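Long-range contacts in rhodopsin (Todarodes pacificus, PDB 2Z73), which senses dim light through 11-cis-retinal, whose isomerization to the all-trans form activates G-protein signalling to phospholipase C in squid vision: residues 320-324 / 338-344; 258-262 / 315-320; 108-112 / 184-188; 113-117 / 163-168. All coordinates share one frame; numbering follows the deposited sequence.

In the fold
Contacts 3 and 4 lie on the extracellular side of the chain's centre, whereas contacts 1 and 2 lie on the cytoplasmic side; the centres of contacts 1 and 3 are about 40 Å apart. Contacts 3 and 4 use successive turns of helix 104-138 and both touch retinal: contact 3 is fully buried and tied by a disulfide, while contact 4 is partly buried and joins two transmembrane helices through apolar groups. Contact 2 is also buried, mixing aliphatic packing with one arginine-to-carbonyl hydrogen bond. It shares Pro320 with contact 1, the most polar of the four, where a salt bridge fastens a cytoplasmic loop to helix 320-329 and both segments are partly open to solvent.

Contact 1 of 4, residues 320-324 / 338-344; sequences PKFRE and QFDDKET. With BOG (octyl beta-D-glucopyranoside), chain C.
Gln338 reaches helix 320-329 through its backbone: its carbonyl O lies at the edge of the Arg323 guanidinium, 2.8 Å from NH2, although the hydrogen bond is weak and bent. Phe339 comes next. With CG anti to the backbone N (chi1 176°), its ring is swung against the helix, and CA of Glu324 sits over the centre of one face in a CH-pi contact, 3.8 Å from the centroid. CG of Glu324 presses on the far end of the ring, 3.4 Å from CZ. The helix met here is the short cytoplasmic helix 8 that follows the seventh transmembrane helix in rhodopsin-like receptors, and the loop returns to it just past the palmitoylation sites Cys336 and Cys337. Glu343 then supplies the charge. Its carboxylate lies nearly coplanar with the guanidinium of Arg323, 17° between the planes, and is held by two nearly parallel bonds: NE bonds to OE2 at 2.7 Å, NH2 to OE1 at 2.8 Å, both nearly straight. NH1 of Arg323 also binds Ser316 O, and NH2 Cys337 O. With an alanine here the Glu343 carboxylate would probably lose its countercharge, and the carbonyls of Ser316 and Cys337 a donor. The backbone O of Glu343 meets CB of Pro320 at 3.3 Å. The methyl CG2 of Thr344 rests against the carboxylate of Glu324, 3.8 Å from CD, while its OG1 bonds back to Asp341 O.

Contact 2 of 4, residues 258-262 / 315-320; sequences RLAKI and YSVSHP. With PLM (palmitic acid), chain F; BOG (octyl beta-D-glucopyranoside), chain C.
Ile262 and Tyr315 meet where the cytoplasmic ends of transmembrane helices 6 and 7 come together, Tyr315 being the tyrosine of the NPxxY motif of rhodopsin-like receptors. The side chain of Ile262 can be traced outward. Its CB faces the end of the octyl chain of the bound glucoside, and the branch CG2 touches both the end of that chain and, at its edge, the Tyr315 ring, 4.1 Å from CD2. The other branch starts with CG1, 3.8 Å from OG of Ser318, a hydroxyl that is hydrogen-bonded to Ile314 O. Placed anti to CA (chi2 174°), CD1 reaches the carbonyl O of Ser318 and, at about a right angle to that contact, CD2 of His319, 3.9 Å away. That imidazole is also approached obliquely by Leu259, whose CD1 lies 3.2 Å from NE2, while ND1 on its other side caps Phe322 N at the start of helix 320-329. Leu259 further touches Arg133, the arginine of the D(E)RY motif on helix 104-138. Nearer the cytoplasm, Arg258 stretches out fully past the ring of Pro320, and its NE donates an almost straight hydrogen bond (170°) to Ser318 O at 2.9 Å, the oxygen lying in the guanidinium plane.

Contact 3 of 4, residues 108-112 / 184-188; sequences CKVYG and CNCSF. With RET (retinal), chain D.
The Tyr111 ring turns its edge to the loop: the carbonyl O of Cys186 lies near the ring plane, 3.3 Å from CE2. CB of Asn185 approaches the hydroxyl end obliquely, 3.5 Å from OH, and the retinal polyene also comes in at a slant, its C14 3.8 Å from CE2. The amide of Asn185 is inclined by 44° to the tyrosine ring; its ND2 bonds to Cys186 O from well above the carbonyl plane, and to Glu180, while OD1 takes a hydrogen bond from Gln298. Tyr111 carries its OH to Asn87 O and to NZ of Lys305, the retinal-bearing lysine, because chi1 of -178° sets CG opposite the backbone N. A phenylalanine in its place would probably leave Asn87 O and Lys305 NZ without their hydroxyl partner at the Schiff-base end of the pocket. One turn back, SG of Cys108 is joined to SG of Cys186 at 2.0 Å. Gly112 lets the strand run close, its CA 4.3 Å from that of Ser187; a CB on it would point at the strand backbone. Ser187 OG, bonded to Tyr277, and the Phe188 ring, 3.6 Å from retinal C19 at CD2, extend the pocket wall. The Cys108-Cys186 bridge is the disulfide of rhodopsin-like receptors that ties the third transmembrane helix to the second extracellular loop, whose strand 186-188 is one arm of a beta hairpin over the chromophore.

Contact 4 of 4, residues 113-117 / 163-168; sequences FIGGI and SVLWAI. With RET (retinal), chain D.
Phe113 presses the edge of its ring against residues 164-168 of the fourth transmembrane segment. CD1 lies 3.1 Å from the carbonyl O of Ala167, which stays near the ring plane; CE1 comes within 3.3 Å of Ile168 CA, and CZ faces the methyl CG1 of Val164. The side chain of Ile168 runs alongside the phenylalanine in the same direction, so CB and CG1 both touch the ring. One turn further, Ile117 runs along Val164, and its tip CD1 is 3.5 Å from Val164 CG2. CG1 of Ile117 stands anti to the backbone N (chi1 -168°), which directs this longer branch at helix 149-167. Small residues bring the backbones together: CB of Ala167 sits 3.6 Å from the backbone N of Ile117, and CB of Ser163 approaches Ile117 O at 3.3 Å. The two short helical segments cross at 129° with their axes 8.8 Å apart.

In the next shell, OG of Ser163 is bonded back to Val159 O. Ala167 O, besides meeting the phenylalanine edge, accepts a hydrogen bond from Tyr177 OH. On the retinal side, CA of Gly116 is 3.5 Å from the chromophore methyl C19; a CB on Gly116 would run into that methyl, and one on Gly115 into C12 of the polyene. Transmembrane helix 3 is thus packed between helix 4 and the retinal. Farther along it, Phe120 and Met121 continue the interface, meeting Trp166, Ala167 and Ser163, while Tyr177 links Ala167 to strand 177-179, the antiparallel partner of strand 186-188.

Contact 1 of 4, residues 320-324 / 338-344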
# COMPACT_ATOMS: atom_id res chain seq x y z
N PRO A 320 -9.20 1.65 -16.48
CA PRO A 320 -9.53 2.30 -17.75
C PRO A 320 -9.14 3.77 -17.91
O PRO A 320 -8.30 4.09 -18.75
CB PRO A 320 -11.04 2.08 -17.86
CG PRO A 320 -11.48 2.06 -16.44
CD PRO A 320 -10.42 1.20 -15.79
N LYS A 321 -9.72 4.66 -17.11
CA LYS A 321 -9.36 6.07 -17.24
C LYS A 321 -7.86 6.27 -17.12
O LYS A 321 -7.27 7.01 -17.90
CB LYS A 321 -10.08 6.92 -16.17
CG LYS A 321 -11.50 7.30 -16.55
CD LYS A 321 -12.16 8.14 -15.46
CE LYS A 321 -13.58 8.52 -15.85
NZ LYS A 321 -14.26 9.31 -14.80
N PHE A 322 -7.25 5.59 -16.16
CA PHE A 322 -5.81 5.70 -15.95
C PHE A 322 -5.05 5.18 -17.16
O PHE A 322 -4.08 5.79 -17.60
CB PHE A 322 -5.39 4.92 -14.71
CG PHE A 322 -3.92 4.99 -14.42
CD1 PHE A 322 -3.30 6.21 -14.18
CD2 PHE A 322 -3.16 3.83 -14.36
CE1 PHE A 322 -1.95 6.27 -13.89
CE2 PHE A 322 -1.80 3.88 -14.08
CZ PHE A 322 -1.19 5.11 -13.84
N ARG A 323 -5.50 4.05 -17.69
CA ARG A 323 -4.86 3.48 -18.86
C ARG A 323 -5.01 4.41 -20.05
O ARG A 323 -4.15 4.47 -20.93
CB ARG A 323 -5.48 2.11 -19.19
CG ARG A 323 -4.95 0.97 -18.34
CD ARG A 323 -5.79 -0.28 -18.52
NE ARG A 323 -5.91 -0.70 -19.91
CZ ARG A 323 -4.95 -1.29 -20.62
NH1 ARG A 323 -3.77 -1.55 -20.07
NH2 ARG A 323 -5.17 -1.64 -21.88
N GLU A 324 -6.11 5.14 -20.07
CA GLU A 324 -6.38 6.08 -21.15
C GLU A 324 -5.26 7.12 -21.09
O GLU A 324 -4.46 7.26 -22.02
CB GLU A 324 -7.74 6.75 -20.90
CG GLU A 324 -8.48 7.23 -22.14
CD GLU A 324 -9.65 8.13 -21.78
OE1 GLU A 324 -10.50 8.40 -22.65
OE2 GLU A 324 -9.71 8.58 -20.61
N GLN A 338 -1.72 -2.75 -24.43
CA GLN A 338 -2.38 -1.82 -25.34
C GLN A 338 -3.78 -1.35 -24.95
O GLN A 338 -4.66 -2.15 -24.60
CB GLN A 338 -2.42 -2.42 -26.75
CG GLN A 338 -1.91 -1.46 -27.80
CD GLN A 338 -0.49 -1.01 -27.51
OE1 GLN A 338 0.45 -1.79 -27.63
NE2 GLN A 338 -0.34 0.25 -27.12
N PHE A 339 -3.98 -0.04 -25.02
CA PHE A 339 -5.26 0.57 -24.68
C PHE A 339 -6.22 0.63 -25.87
O PHE A 339 -5.80 0.63 -27.03
CB PHE A 339 -5.04 1.99 -24.16
CG PHE A 339 -6.31 2.74 -23.87
CD1 PHE A 339 -7.14 2.35 -22.82
CD2 PHE A 339 -6.71 3.80 -24.68
CE1 PHE A 339 -8.33 3.01 -22.58
CE2 PHE A 339 -7.90 4.47 -24.44
CZ PHE A 339 -8.72 4.07 -23.39
N ASP A 340 -7.51 0.67 -25.56
CA ASP A 340 -8.55 0.74 -26.58
C ASP A 340 -9.71 1.59 -26.08
O ASP A 340 -9.98 1.65 -24.88
CB ASP A 340 -9.08 -0.64 -26.92
CG ASP A 340 -10.30 -0.57 -27.80
OD1 ASP A 340 -10.14 -0.17 -28.98
OD2 ASP A 340 -11.40 -0.90 -27.33
N ASP A 341 -10.41 2.23 -27.01
CA ASP A 341 -11.54 3.09 -26.66
C ASP A 341 -12.61 2.36 -25.87
O ASP A 341 -13.15 2.90 -24.90
CB ASP A 341 -12.16 3.66 -27.93
CG ASP A 341 -11.12 4.21 -28.89
OD1 ASP A 341 -11.49 4.63 -30.01
OD2 ASP A 341 -9.93 4.23 -28.51
N LYS A 342 -12.90 1.13 -26.27
CA LYS A 342 -13.93 0.33 -25.61
C LYS A 342 -13.76 0.20 -24.09
O LYS A 342 -14.72 -0.11 -23.39
CB LYS A 342 -14.01 -1.06 -26.23
CG LYS A 342 -14.82 -1.12 -27.53
CD LYS A 342 -15.05 -2.56 -27.98
CE LYS A 342 -16.18 -2.68 -28.99
NZ LYS A 342 -15.91 -1.96 -30.27
N GLU A 343 -12.55 0.44 -23.60
CA GLU A 343 -12.29 0.33 -22.16
C GLU A 343 -12.96 1.45 -21.35
O GLU A 343 -13.21 1.29 -20.15
CB GLU A 343 -10.78 0.36 -21.90
CG GLU A 343 -9.96 -0.58 -22.78
CD GLU A 343 -8.48 -0.62 -22.39
OE1 GLU A 343 -7.67 -1.25 -23.11
OE2 GLU A 343 -8.13 -0.02 -21.35
N THR A 344 -13.25 2.56 -22.00
CA THR A 344 -13.86 3.71 -21.33
C THR A 344 -15.36 3.89 -21.57
O THR A 344 -15.98 4.82 -21.04
CB THR A 344 -13.14 5.01 -21.75
OG1 THR A 344 -13.05 5.06 -23.18
CG2 THR A 344 -11.73 5.04 -21.16
C1 BOG C . -15.21 7.87 -9.93
O1 BOG C . -14.87 6.95 -8.99
C2 BOG C . -15.38 7.00 -11.14
O2 BOG C . -14.14 6.29 -11.52
C3 BOG C . -15.77 7.99 -12.15
O3 BOG C . -15.94 7.19 -13.26
C4 BOG C . -17.09 8.73 -11.69
O4 BOG C . -17.47 9.67 -12.64
C5 BOG C . -16.88 9.56 -10.49
O5 BOG C . -16.49 8.58 -9.53
C6 BOG C . -18.20 10.29 -10.02
O6 BOG C . -17.90 11.14 -8.78
C1' BOG C . -13.88 7.65 -8.30
C2' BOG C . -13.75 6.84 -7.11
C3' BOG C . -12.29 6.51 -7.12
C4' BOG C . -12.32 5.18 -6.63
C5' BOG C . -10.91 4.90 -6.28
C6' BOG C . -10.86 3.48 -6.45
C7' BOG C . -9.43 3.21 -6.18
C8' BOG C . -9.23 2.02 -6.94

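Contact 2 of 4, residues 258-262 / 315-320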
# COMPACT_ATOMS: atom_id res chain seq x y z
N ARG A 258 -15.89 -2.09 -10.82
CA ARG A 258 -14.55 -2.39 -11.30
C ARG A 258 -13.48 -1.78 -10.40
O ARG A 258 -12.48 -2.43 -10.08
CB ARG A 258 -14.35 -1.89 -12.74
CG ARG A 258 -13.07 -2.43 -13.35
CD ARG A 258 -12.82 -1.91 -14.75
NE ARG A 258 -11.64 -2.54 -15.34
CZ ARG A 258 -11.66 -3.66 -16.06
NH1 ARG A 258 -10.53 -4.15 -16.54
NH2 ARG A 258 -12.81 -4.27 -16.31
N LEU A 259 -13.69 -0.53 -10.00
CA LEU A 259 -12.75 0.16 -9.14
C LEU A 259 -12.70 -0.51 -7.77
O LEU A 259 -11.63 -0.64 -7.17
CB LEU A 259 -13.14 1.64 -8.97
CG LEU A 259 -12.70 2.71 -9.99
CD1 LEU A 259 -11.19 2.67 -10.15
CD2 LEU A 259 -13.38 2.50 -11.33
N ALA A 260 -13.86 -0.94 -7.29
CA ALA A 260 -13.94 -1.62 -6.00
C ALA A 260 -13.10 -2.88 -6.09
O ALA A 260 -12.34 -3.21 -5.18
CB ALA A 260 -15.37 -1.96 -5.67
N LYS A 261 -13.26 -3.58 -7.21
CA LYS A 261 -12.49 -4.80 -7.44
C LYS A 261 -11.01 -4.44 -7.34
O LYS A 261 -10.28 -5.03 -6.55
CB LYS A 261 -12.81 -5.37 -8.81
CG LYS A 261 -14.08 -6.19 -8.87
CD LYS A 261 -14.43 -6.56 -10.31
CE LYS A 261 -15.49 -7.64 -10.38
NZ LYS A 261 -16.72 -7.27 -9.62
N ILE A 262 -10.58 -3.45 -8.12
CA ILE A 262 -9.19 -3.01 -8.09
C ILE A 262 -8.70 -2.84 -6.65
O ILE A 262 -7.66 -3.39 -6.27
CB ILE A 262 -9.01 -1.66 -8.81
CG1 ILE A 262 -9.47 -1.77 -10.26
CG2 ILE A 262 -7.54 -1.24 -8.78
CD1 ILE A 262 -9.46 -0.46 -11.01
N TYR A 315 -2.78 -0.90 -11.54
CA TYR A 315 -3.61 0.13 -12.16
C TYR A 315 -3.48 0.11 -13.68
O TYR A 315 -4.47 0.18 -14.40
CB TYR A 315 -3.19 1.52 -11.69
CG TYR A 315 -3.34 1.81 -10.22
CD1 TYR A 315 -2.40 2.58 -9.54
CD2 TYR A 315 -4.46 1.39 -9.51
CE1 TYR A 315 -2.55 2.93 -8.21
CE2 TYR A 315 -4.63 1.74 -8.16
CZ TYR A 315 -3.67 2.51 -7.53
OH TYR A 315 -3.85 2.86 -6.21
N SER A 316 -2.23 0.03 -14.15
CA SER A 316 -1.96 0.07 -15.59
C SER A 316 -2.58 -1.06 -16.41
O SER A 316 -2.70 -0.93 -17.63
CB SER A 316 -0.45 0.10 -15.84
OG SER A 316 0.15 -1.15 -15.57
N VAL A 317 -2.97 -2.15 -15.76
CA VAL A 317 -3.58 -3.27 -16.49
C VAL A 317 -5.07 -3.43 -16.24
O VAL A 317 -5.70 -4.27 -16.87
CB VAL A 317 -2.91 -4.62 -16.13
CG1 VAL A 317 -1.45 -4.58 -16.47
CG2 VAL A 317 -3.11 -4.92 -14.65
N SER A 318 -5.63 -2.64 -15.32
CA SER A 318 -7.05 -2.77 -15.00
C SER A 318 -7.81 -1.47 -14.81
O SER A 318 -9.02 -1.48 -14.65
CB SER A 318 -7.22 -3.59 -13.73
OG SER A 318 -6.69 -2.88 -12.63
N HIS A 319 -7.10 -0.35 -14.80
CA HIS A 319 -7.78 0.92 -14.60
C HIS A 319 -7.96 1.65 -15.94
O HIS A 319 -7.01 2.22 -16.47
CB HIS A 319 -6.99 1.78 -13.63
CG HIS A 319 -7.78 2.89 -13.03
ND1 HIS A 319 -8.35 3.89 -13.80
CD2 HIS A 319 -8.13 3.15 -11.75
CE1 HIS A 319 -9.02 4.72 -13.01
NE2 HIS A 319 -8.90 4.29 -11.77
N PRO A 320 -9.20 1.65 -16.48
CA PRO A 320 -9.53 2.30 -17.75
C PRO A 320 -9.14 3.77 -17.91
O PRO A 320 -8.30 4.09 -18.75
CB PRO A 320 -11.04 2.08 -17.86
CG PRO A 320 -11.48 2.06 -16.44
CD PRO A 320 -10.42 1.20 -15.79
C1 PLM F . 1.15 -3.21 -18.49
O2 PLM F . 0.42 -2.49 -17.83
C2 PLM F . 2.53 -3.58 -17.94
C3 PLM F . 3.42 -2.38 -17.60
C4 PLM F . 4.87 -2.81 -17.44
C5 PLM F . 5.33 -2.69 -16.02
C6 PLM F . 6.76 -3.13 -15.91
C7 PLM F . 6.86 -4.39 -15.09
C8 PLM F . 8.30 -4.88 -14.95
C9 PLM F . 8.50 -5.65 -13.64
CA PLM F . 9.17 -6.98 -13.87
CB PLM F . 8.91 -7.90 -12.70
CC PLM F . 9.94 -9.00 -12.62
CD PLM F . 9.66 -9.92 -11.44
CE PLM F . 9.50 -11.34 -11.91
CF PLM F . 8.08 -11.85 -11.69
CG PLM F . 7.92 -13.30 -12.16
C1 BOG C . -15.21 7.87 -9.93
O1 BOG C . -14.87 6.95 -8.99
C2 BOG C . -15.38 7.00 -11.14
O2 BOG C . -14.14 6.29 -11.52
C3 BOG C . -15.77 7.99 -12.15
O3 BOG C . -15.94 7.19 -13.26
C4 BOG C . -17.09 8.73 -11.69
O4 BOG C . -17.47 9.67 -12.64
C5 BOG C . -16.88 9.56 -10.49
O5 BOG C . -16.49 8.58 -9.53
C6 BOG C . -18.20 10.29 -10.02
O6 BOG C . -17.90 11.14 -8.78
C1' BOG C . -13.88 7.65 -8.30
C2' BOG C . -13.75 6.84 -7.11
C3' BOG C . -12.29 6.51 -7.12
C4' BOG C . -12.32 5.18 -6.63
C5' BOG C . -10.91 4.90 -6.28
C6' BOG C . -10.86 3.48 -6.45
C7' BOG C . -9.43 3.21 -6.18
C8' BOG C . -9.23 2.02 -6.94

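Contact 3 of 4, residues 108-112 / 184-188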
# COMPACT_ATOMS: atom_id res chain seq x y z
N CYS A 108 19.38 5.25 10.27
CA CYS A 108 18.70 3.99 10.54
C CYS A 108 17.31 4.26 11.11
O CYS A 108 16.32 3.69 10.66
CB CYS A 108 19.53 3.18 11.54
SG CYS A 108 18.92 1.54 12.09
N LYS A 109 17.25 5.14 12.11
CA LYS A 109 15.97 5.47 12.72
C LYS A 109 15.03 6.05 11.67
O LYS A 109 13.89 5.60 11.50
CB LYS A 109 16.16 6.47 13.86
CG LYS A 109 17.18 6.01 14.88
CD LYS A 109 17.31 7.00 16.01
CE LYS A 109 18.29 6.51 17.05
NZ LYS A 109 18.25 7.34 18.29
N VAL A 110 15.52 7.05 10.94
CA VAL A 110 14.72 7.67 9.90
C VAL A 110 14.27 6.61 8.92
O VAL A 110 13.11 6.58 8.49
CB VAL A 110 15.54 8.73 9.14
CG1 VAL A 110 14.86 9.06 7.81
CG2 VAL A 110 15.69 9.98 10.00
N TYR A 111 15.19 5.71 8.57
CA TYR A 111 14.88 4.65 7.63
C TYR A 111 13.74 3.80 8.16
O TYR A 111 12.68 3.70 7.54
CB TYR A 111 16.11 3.79 7.40
CG TYR A 111 15.93 2.67 6.40
CD1 TYR A 111 16.52 2.73 5.14
CD2 TYR A 111 15.19 1.53 6.73
CE1 TYR A 111 16.38 1.68 4.23
CE2 TYR A 111 15.05 0.48 5.83
CZ TYR A 111 15.65 0.56 4.58
OH TYR A 111 15.50 -0.47 3.69
N GLY A 112 13.95 3.18 9.31
CA GLY A 112 12.93 2.32 9.88
C GLY A 112 11.60 3.02 10.13
O GLY A 112 10.55 2.45 9.89
N CYS A 184 21.84 -4.59 6.73
CA CYS A 184 22.03 -3.56 5.70
C CYS A 184 20.77 -2.76 5.45
O CYS A 184 20.63 -2.10 4.43
CB CYS A 184 22.55 -4.17 4.40
SG CYS A 184 24.29 -4.59 4.51
N ASN A 185 19.85 -2.85 6.39
CA ASN A 185 18.63 -2.08 6.32
C ASN A 185 18.13 -2.06 7.75
O ASN A 185 18.60 -2.83 8.59
CB ASN A 185 17.61 -2.67 5.34
CG ASN A 185 16.88 -3.87 5.88
OD1 ASN A 185 17.32 -5.00 5.70
ND2 ASN A 185 15.75 -3.63 6.57
N CYS A 186 17.20 -1.17 8.05
CA CYS A 186 16.71 -1.07 9.40
C CYS A 186 15.23 -1.36 9.50
O CYS A 186 14.54 -1.44 8.49
CB CYS A 186 17.06 0.32 9.96
SG CYS A 186 18.84 0.41 10.41
N SER A 187 14.75 -1.57 10.72
CA SER A 187 13.35 -1.86 10.98
C SER A 187 13.16 -1.72 12.48
O SER A 187 14.07 -1.27 13.17
CB SER A 187 13.02 -3.29 10.54
OG SER A 187 11.63 -3.55 10.66
N PHE A 188 11.99 -2.08 12.99
CA PHE A 188 11.76 -1.99 14.43
C PHE A 188 12.36 -3.20 15.12
O PHE A 188 12.75 -4.17 14.47
CB PHE A 188 10.27 -1.87 14.74
CG PHE A 188 9.44 -3.03 14.26
CD1 PHE A 188 8.92 -3.95 15.17
CD2 PHE A 188 9.16 -3.19 12.91
CE1 PHE A 188 8.13 -5.02 14.74
CE2 PHE A 188 8.37 -4.25 12.47
CZ PHE A 188 7.86 -5.17 13.39
C1 RET D . 3.67 -5.03 10.72
C2 RET D . 2.59 -5.97 10.12
C3 RET D . 2.35 -5.82 8.63
C4 RET D . 2.12 -4.37 8.20
C5 RET D . 3.15 -3.40 8.79
C6 RET D . 3.87 -3.68 9.92
C7 RET D . 4.91 -2.72 10.49
C8 RET D . 6.16 -2.46 9.91
C9 RET D . 7.23 -1.53 10.26
C10 RET D . 8.27 -1.57 9.41
C11 RET D . 9.49 -0.80 9.35
C12 RET D . 10.51 -0.90 8.45
C13 RET D . 10.84 -1.86 7.32
C14 RET D . 11.93 -1.62 6.52
C15 RET D . 12.33 -2.51 5.42
C16 RET D . 3.33 -4.75 12.18
C17 RET D . 4.98 -5.89 10.76
C18 RET D . 3.24 -2.16 7.94
C19 RET D . 7.10 -0.61 11.46
C20 RET D . 9.91 -3.08 7.14

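Contact 4 of 4, residues 113-117 / 163-168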
# COMPACT_ATOMS: atom_id res chain seq x y z
N PHE A 113 11.67 4.25 10.63
CA PHE A 113 10.50 5.06 10.93
C PHE A 113 9.69 5.41 9.67
O PHE A 113 8.45 5.42 9.69
CB PHE A 113 10.95 6.34 11.64
CG PHE A 113 9.84 7.30 11.93
CD1 PHE A 113 8.68 6.90 12.58
CD2 PHE A 113 9.98 8.65 11.60
CE1 PHE A 113 7.68 7.80 12.90
CE2 PHE A 113 8.97 9.57 11.91
CZ PHE A 113 7.82 9.14 12.56
N ILE A 114 10.40 5.70 8.59
CA ILE A 114 9.78 6.03 7.32
C ILE A 114 9.15 4.78 6.72
O ILE A 114 8.07 4.84 6.11
CB ILE A 114 10.82 6.59 6.34
CG1 ILE A 114 11.20 8.01 6.75
CG2 ILE A 114 10.27 6.56 4.92
CD1 ILE A 114 10.06 9.00 6.64
N GLY A 115 9.82 3.66 6.90
CA GLY A 115 9.31 2.41 6.38
C GLY A 115 8.00 2.07 7.06
O GLY A 115 7.02 1.68 6.41
N GLY A 116 7.97 2.24 8.38
CA GLY A 116 6.77 1.92 9.11
C GLY A 116 5.64 2.90 8.90
O GLY A 116 4.49 2.51 8.71
N ILE A 117 5.99 4.18 8.93
CA ILE A 117 5.03 5.26 8.78
C ILE A 117 4.25 5.16 7.48
O ILE A 117 3.06 5.41 7.46
CB ILE A 117 5.74 6.63 8.86
CG1 ILE A 117 4.71 7.76 8.99
CG2 ILE A 117 6.58 6.86 7.64
CD1 ILE A 117 5.34 9.12 9.22
N SER A 163 -0.92 7.09 10.95
CA SER A 163 0.36 6.52 10.51
C SER A 163 1.57 6.98 11.32
O SER A 163 2.39 6.17 11.73
CB SER A 163 0.60 6.84 9.05
OG SER A 163 -0.45 6.33 8.25
N VAL A 164 1.68 8.28 11.54
CA VAL A 164 2.80 8.78 12.30
C VAL A 164 2.72 8.26 13.73
O VAL A 164 3.71 7.78 14.28
CB VAL A 164 2.83 10.31 12.33
CG1 VAL A 164 4.08 10.81 13.05
CG2 VAL A 164 2.77 10.84 10.91
N LEU A 165 1.52 8.33 14.30
CA LEU A 165 1.28 7.88 15.67
C LEU A 165 1.77 6.48 16.02
O LEU A 165 2.44 6.28 17.04
CB LEU A 165 -0.21 7.97 16.00
CG LEU A 165 -0.62 7.35 17.33
CD1 LEU A 165 0.12 8.01 18.49
CD2 LEU A 165 -2.12 7.50 17.50
N TRP A 166 1.44 5.51 15.18
CA TRP A 166 1.83 4.14 15.47
C TRP A 166 3.23 3.75 15.01
O TRP A 166 3.67 2.63 15.23
CB TRP A 166 0.79 3.17 14.89
CG TRP A 166 -0.55 3.42 15.47
CD1 TRP A 166 -1.70 3.68 14.79
CD2 TRP A 166 -0.87 3.52 16.87
NE1 TRP A 166 -2.72 3.95 15.68
CE2 TRP A 166 -2.24 3.85 16.96
CE3 TRP A 166 -0.14 3.36 18.05
CZ2 TRP A 166 -2.90 4.03 18.18
CZ3 TRP A 166 -0.79 3.54 19.28
CH2 TRP A 166 -2.15 3.87 19.33
N ALA A 167 3.93 4.69 14.37
CA ALA A 167 5.27 4.40 13.90
C ALA A 167 6.31 5.21 14.66
O ALA A 167 7.50 4.88 14.64
CB ALA A 167 5.38 4.69 12.41
N ILE A 168 5.87 6.26 15.34
CA ILE A 168 6.81 7.11 16.05
C ILE A 168 7.25 6.61 17.43
O ILE A 168 8.19 7.15 18.02
CB ILE A 168 6.26 8.55 16.18
CG1 ILE A 168 7.42 9.52 16.38
CG2 ILE A 168 5.25 8.64 17.33
CD1 ILE A 168 7.07 10.96 16.02
C1 RET D . 3.67 -5.03 10.72
C2 RET D . 2.59 -5.97 10.12
C3 RET D . 2.35 -5.82 8.63
C4 RET D . 2.12 -4.37 8.20
C5 RET D . 3.15 -3.40 8.79
C6 RET D . 3.87 -3.68 9.92
C7 RET D . 4.91 -2.72 10.49
C8 RET D . 6.16 -2.46 9.91
C9 RET D . 7.23 -1.53 10.26
C10 RET D . 8.27 -1.57 9.41
C11 RET D . 9.49 -0.80 9.35
C12 RET D . 10.51 -0.90 8.45
C13 RET D . 10.84 -1.86 7.32
C14 RET D . 11.93 -1.62 6.52
C15 RET D . 12.33 -2.51 5.42
C16 RET D . 3.33 -4.75 12.18
C17 RET D . 4.98 -5.89 10.76
C18 RET D . 3.24 -2.16 7.94
C19 RET D . 7.10 -0.61 11.46
C20 RET D . 9.91 -3.08 7.14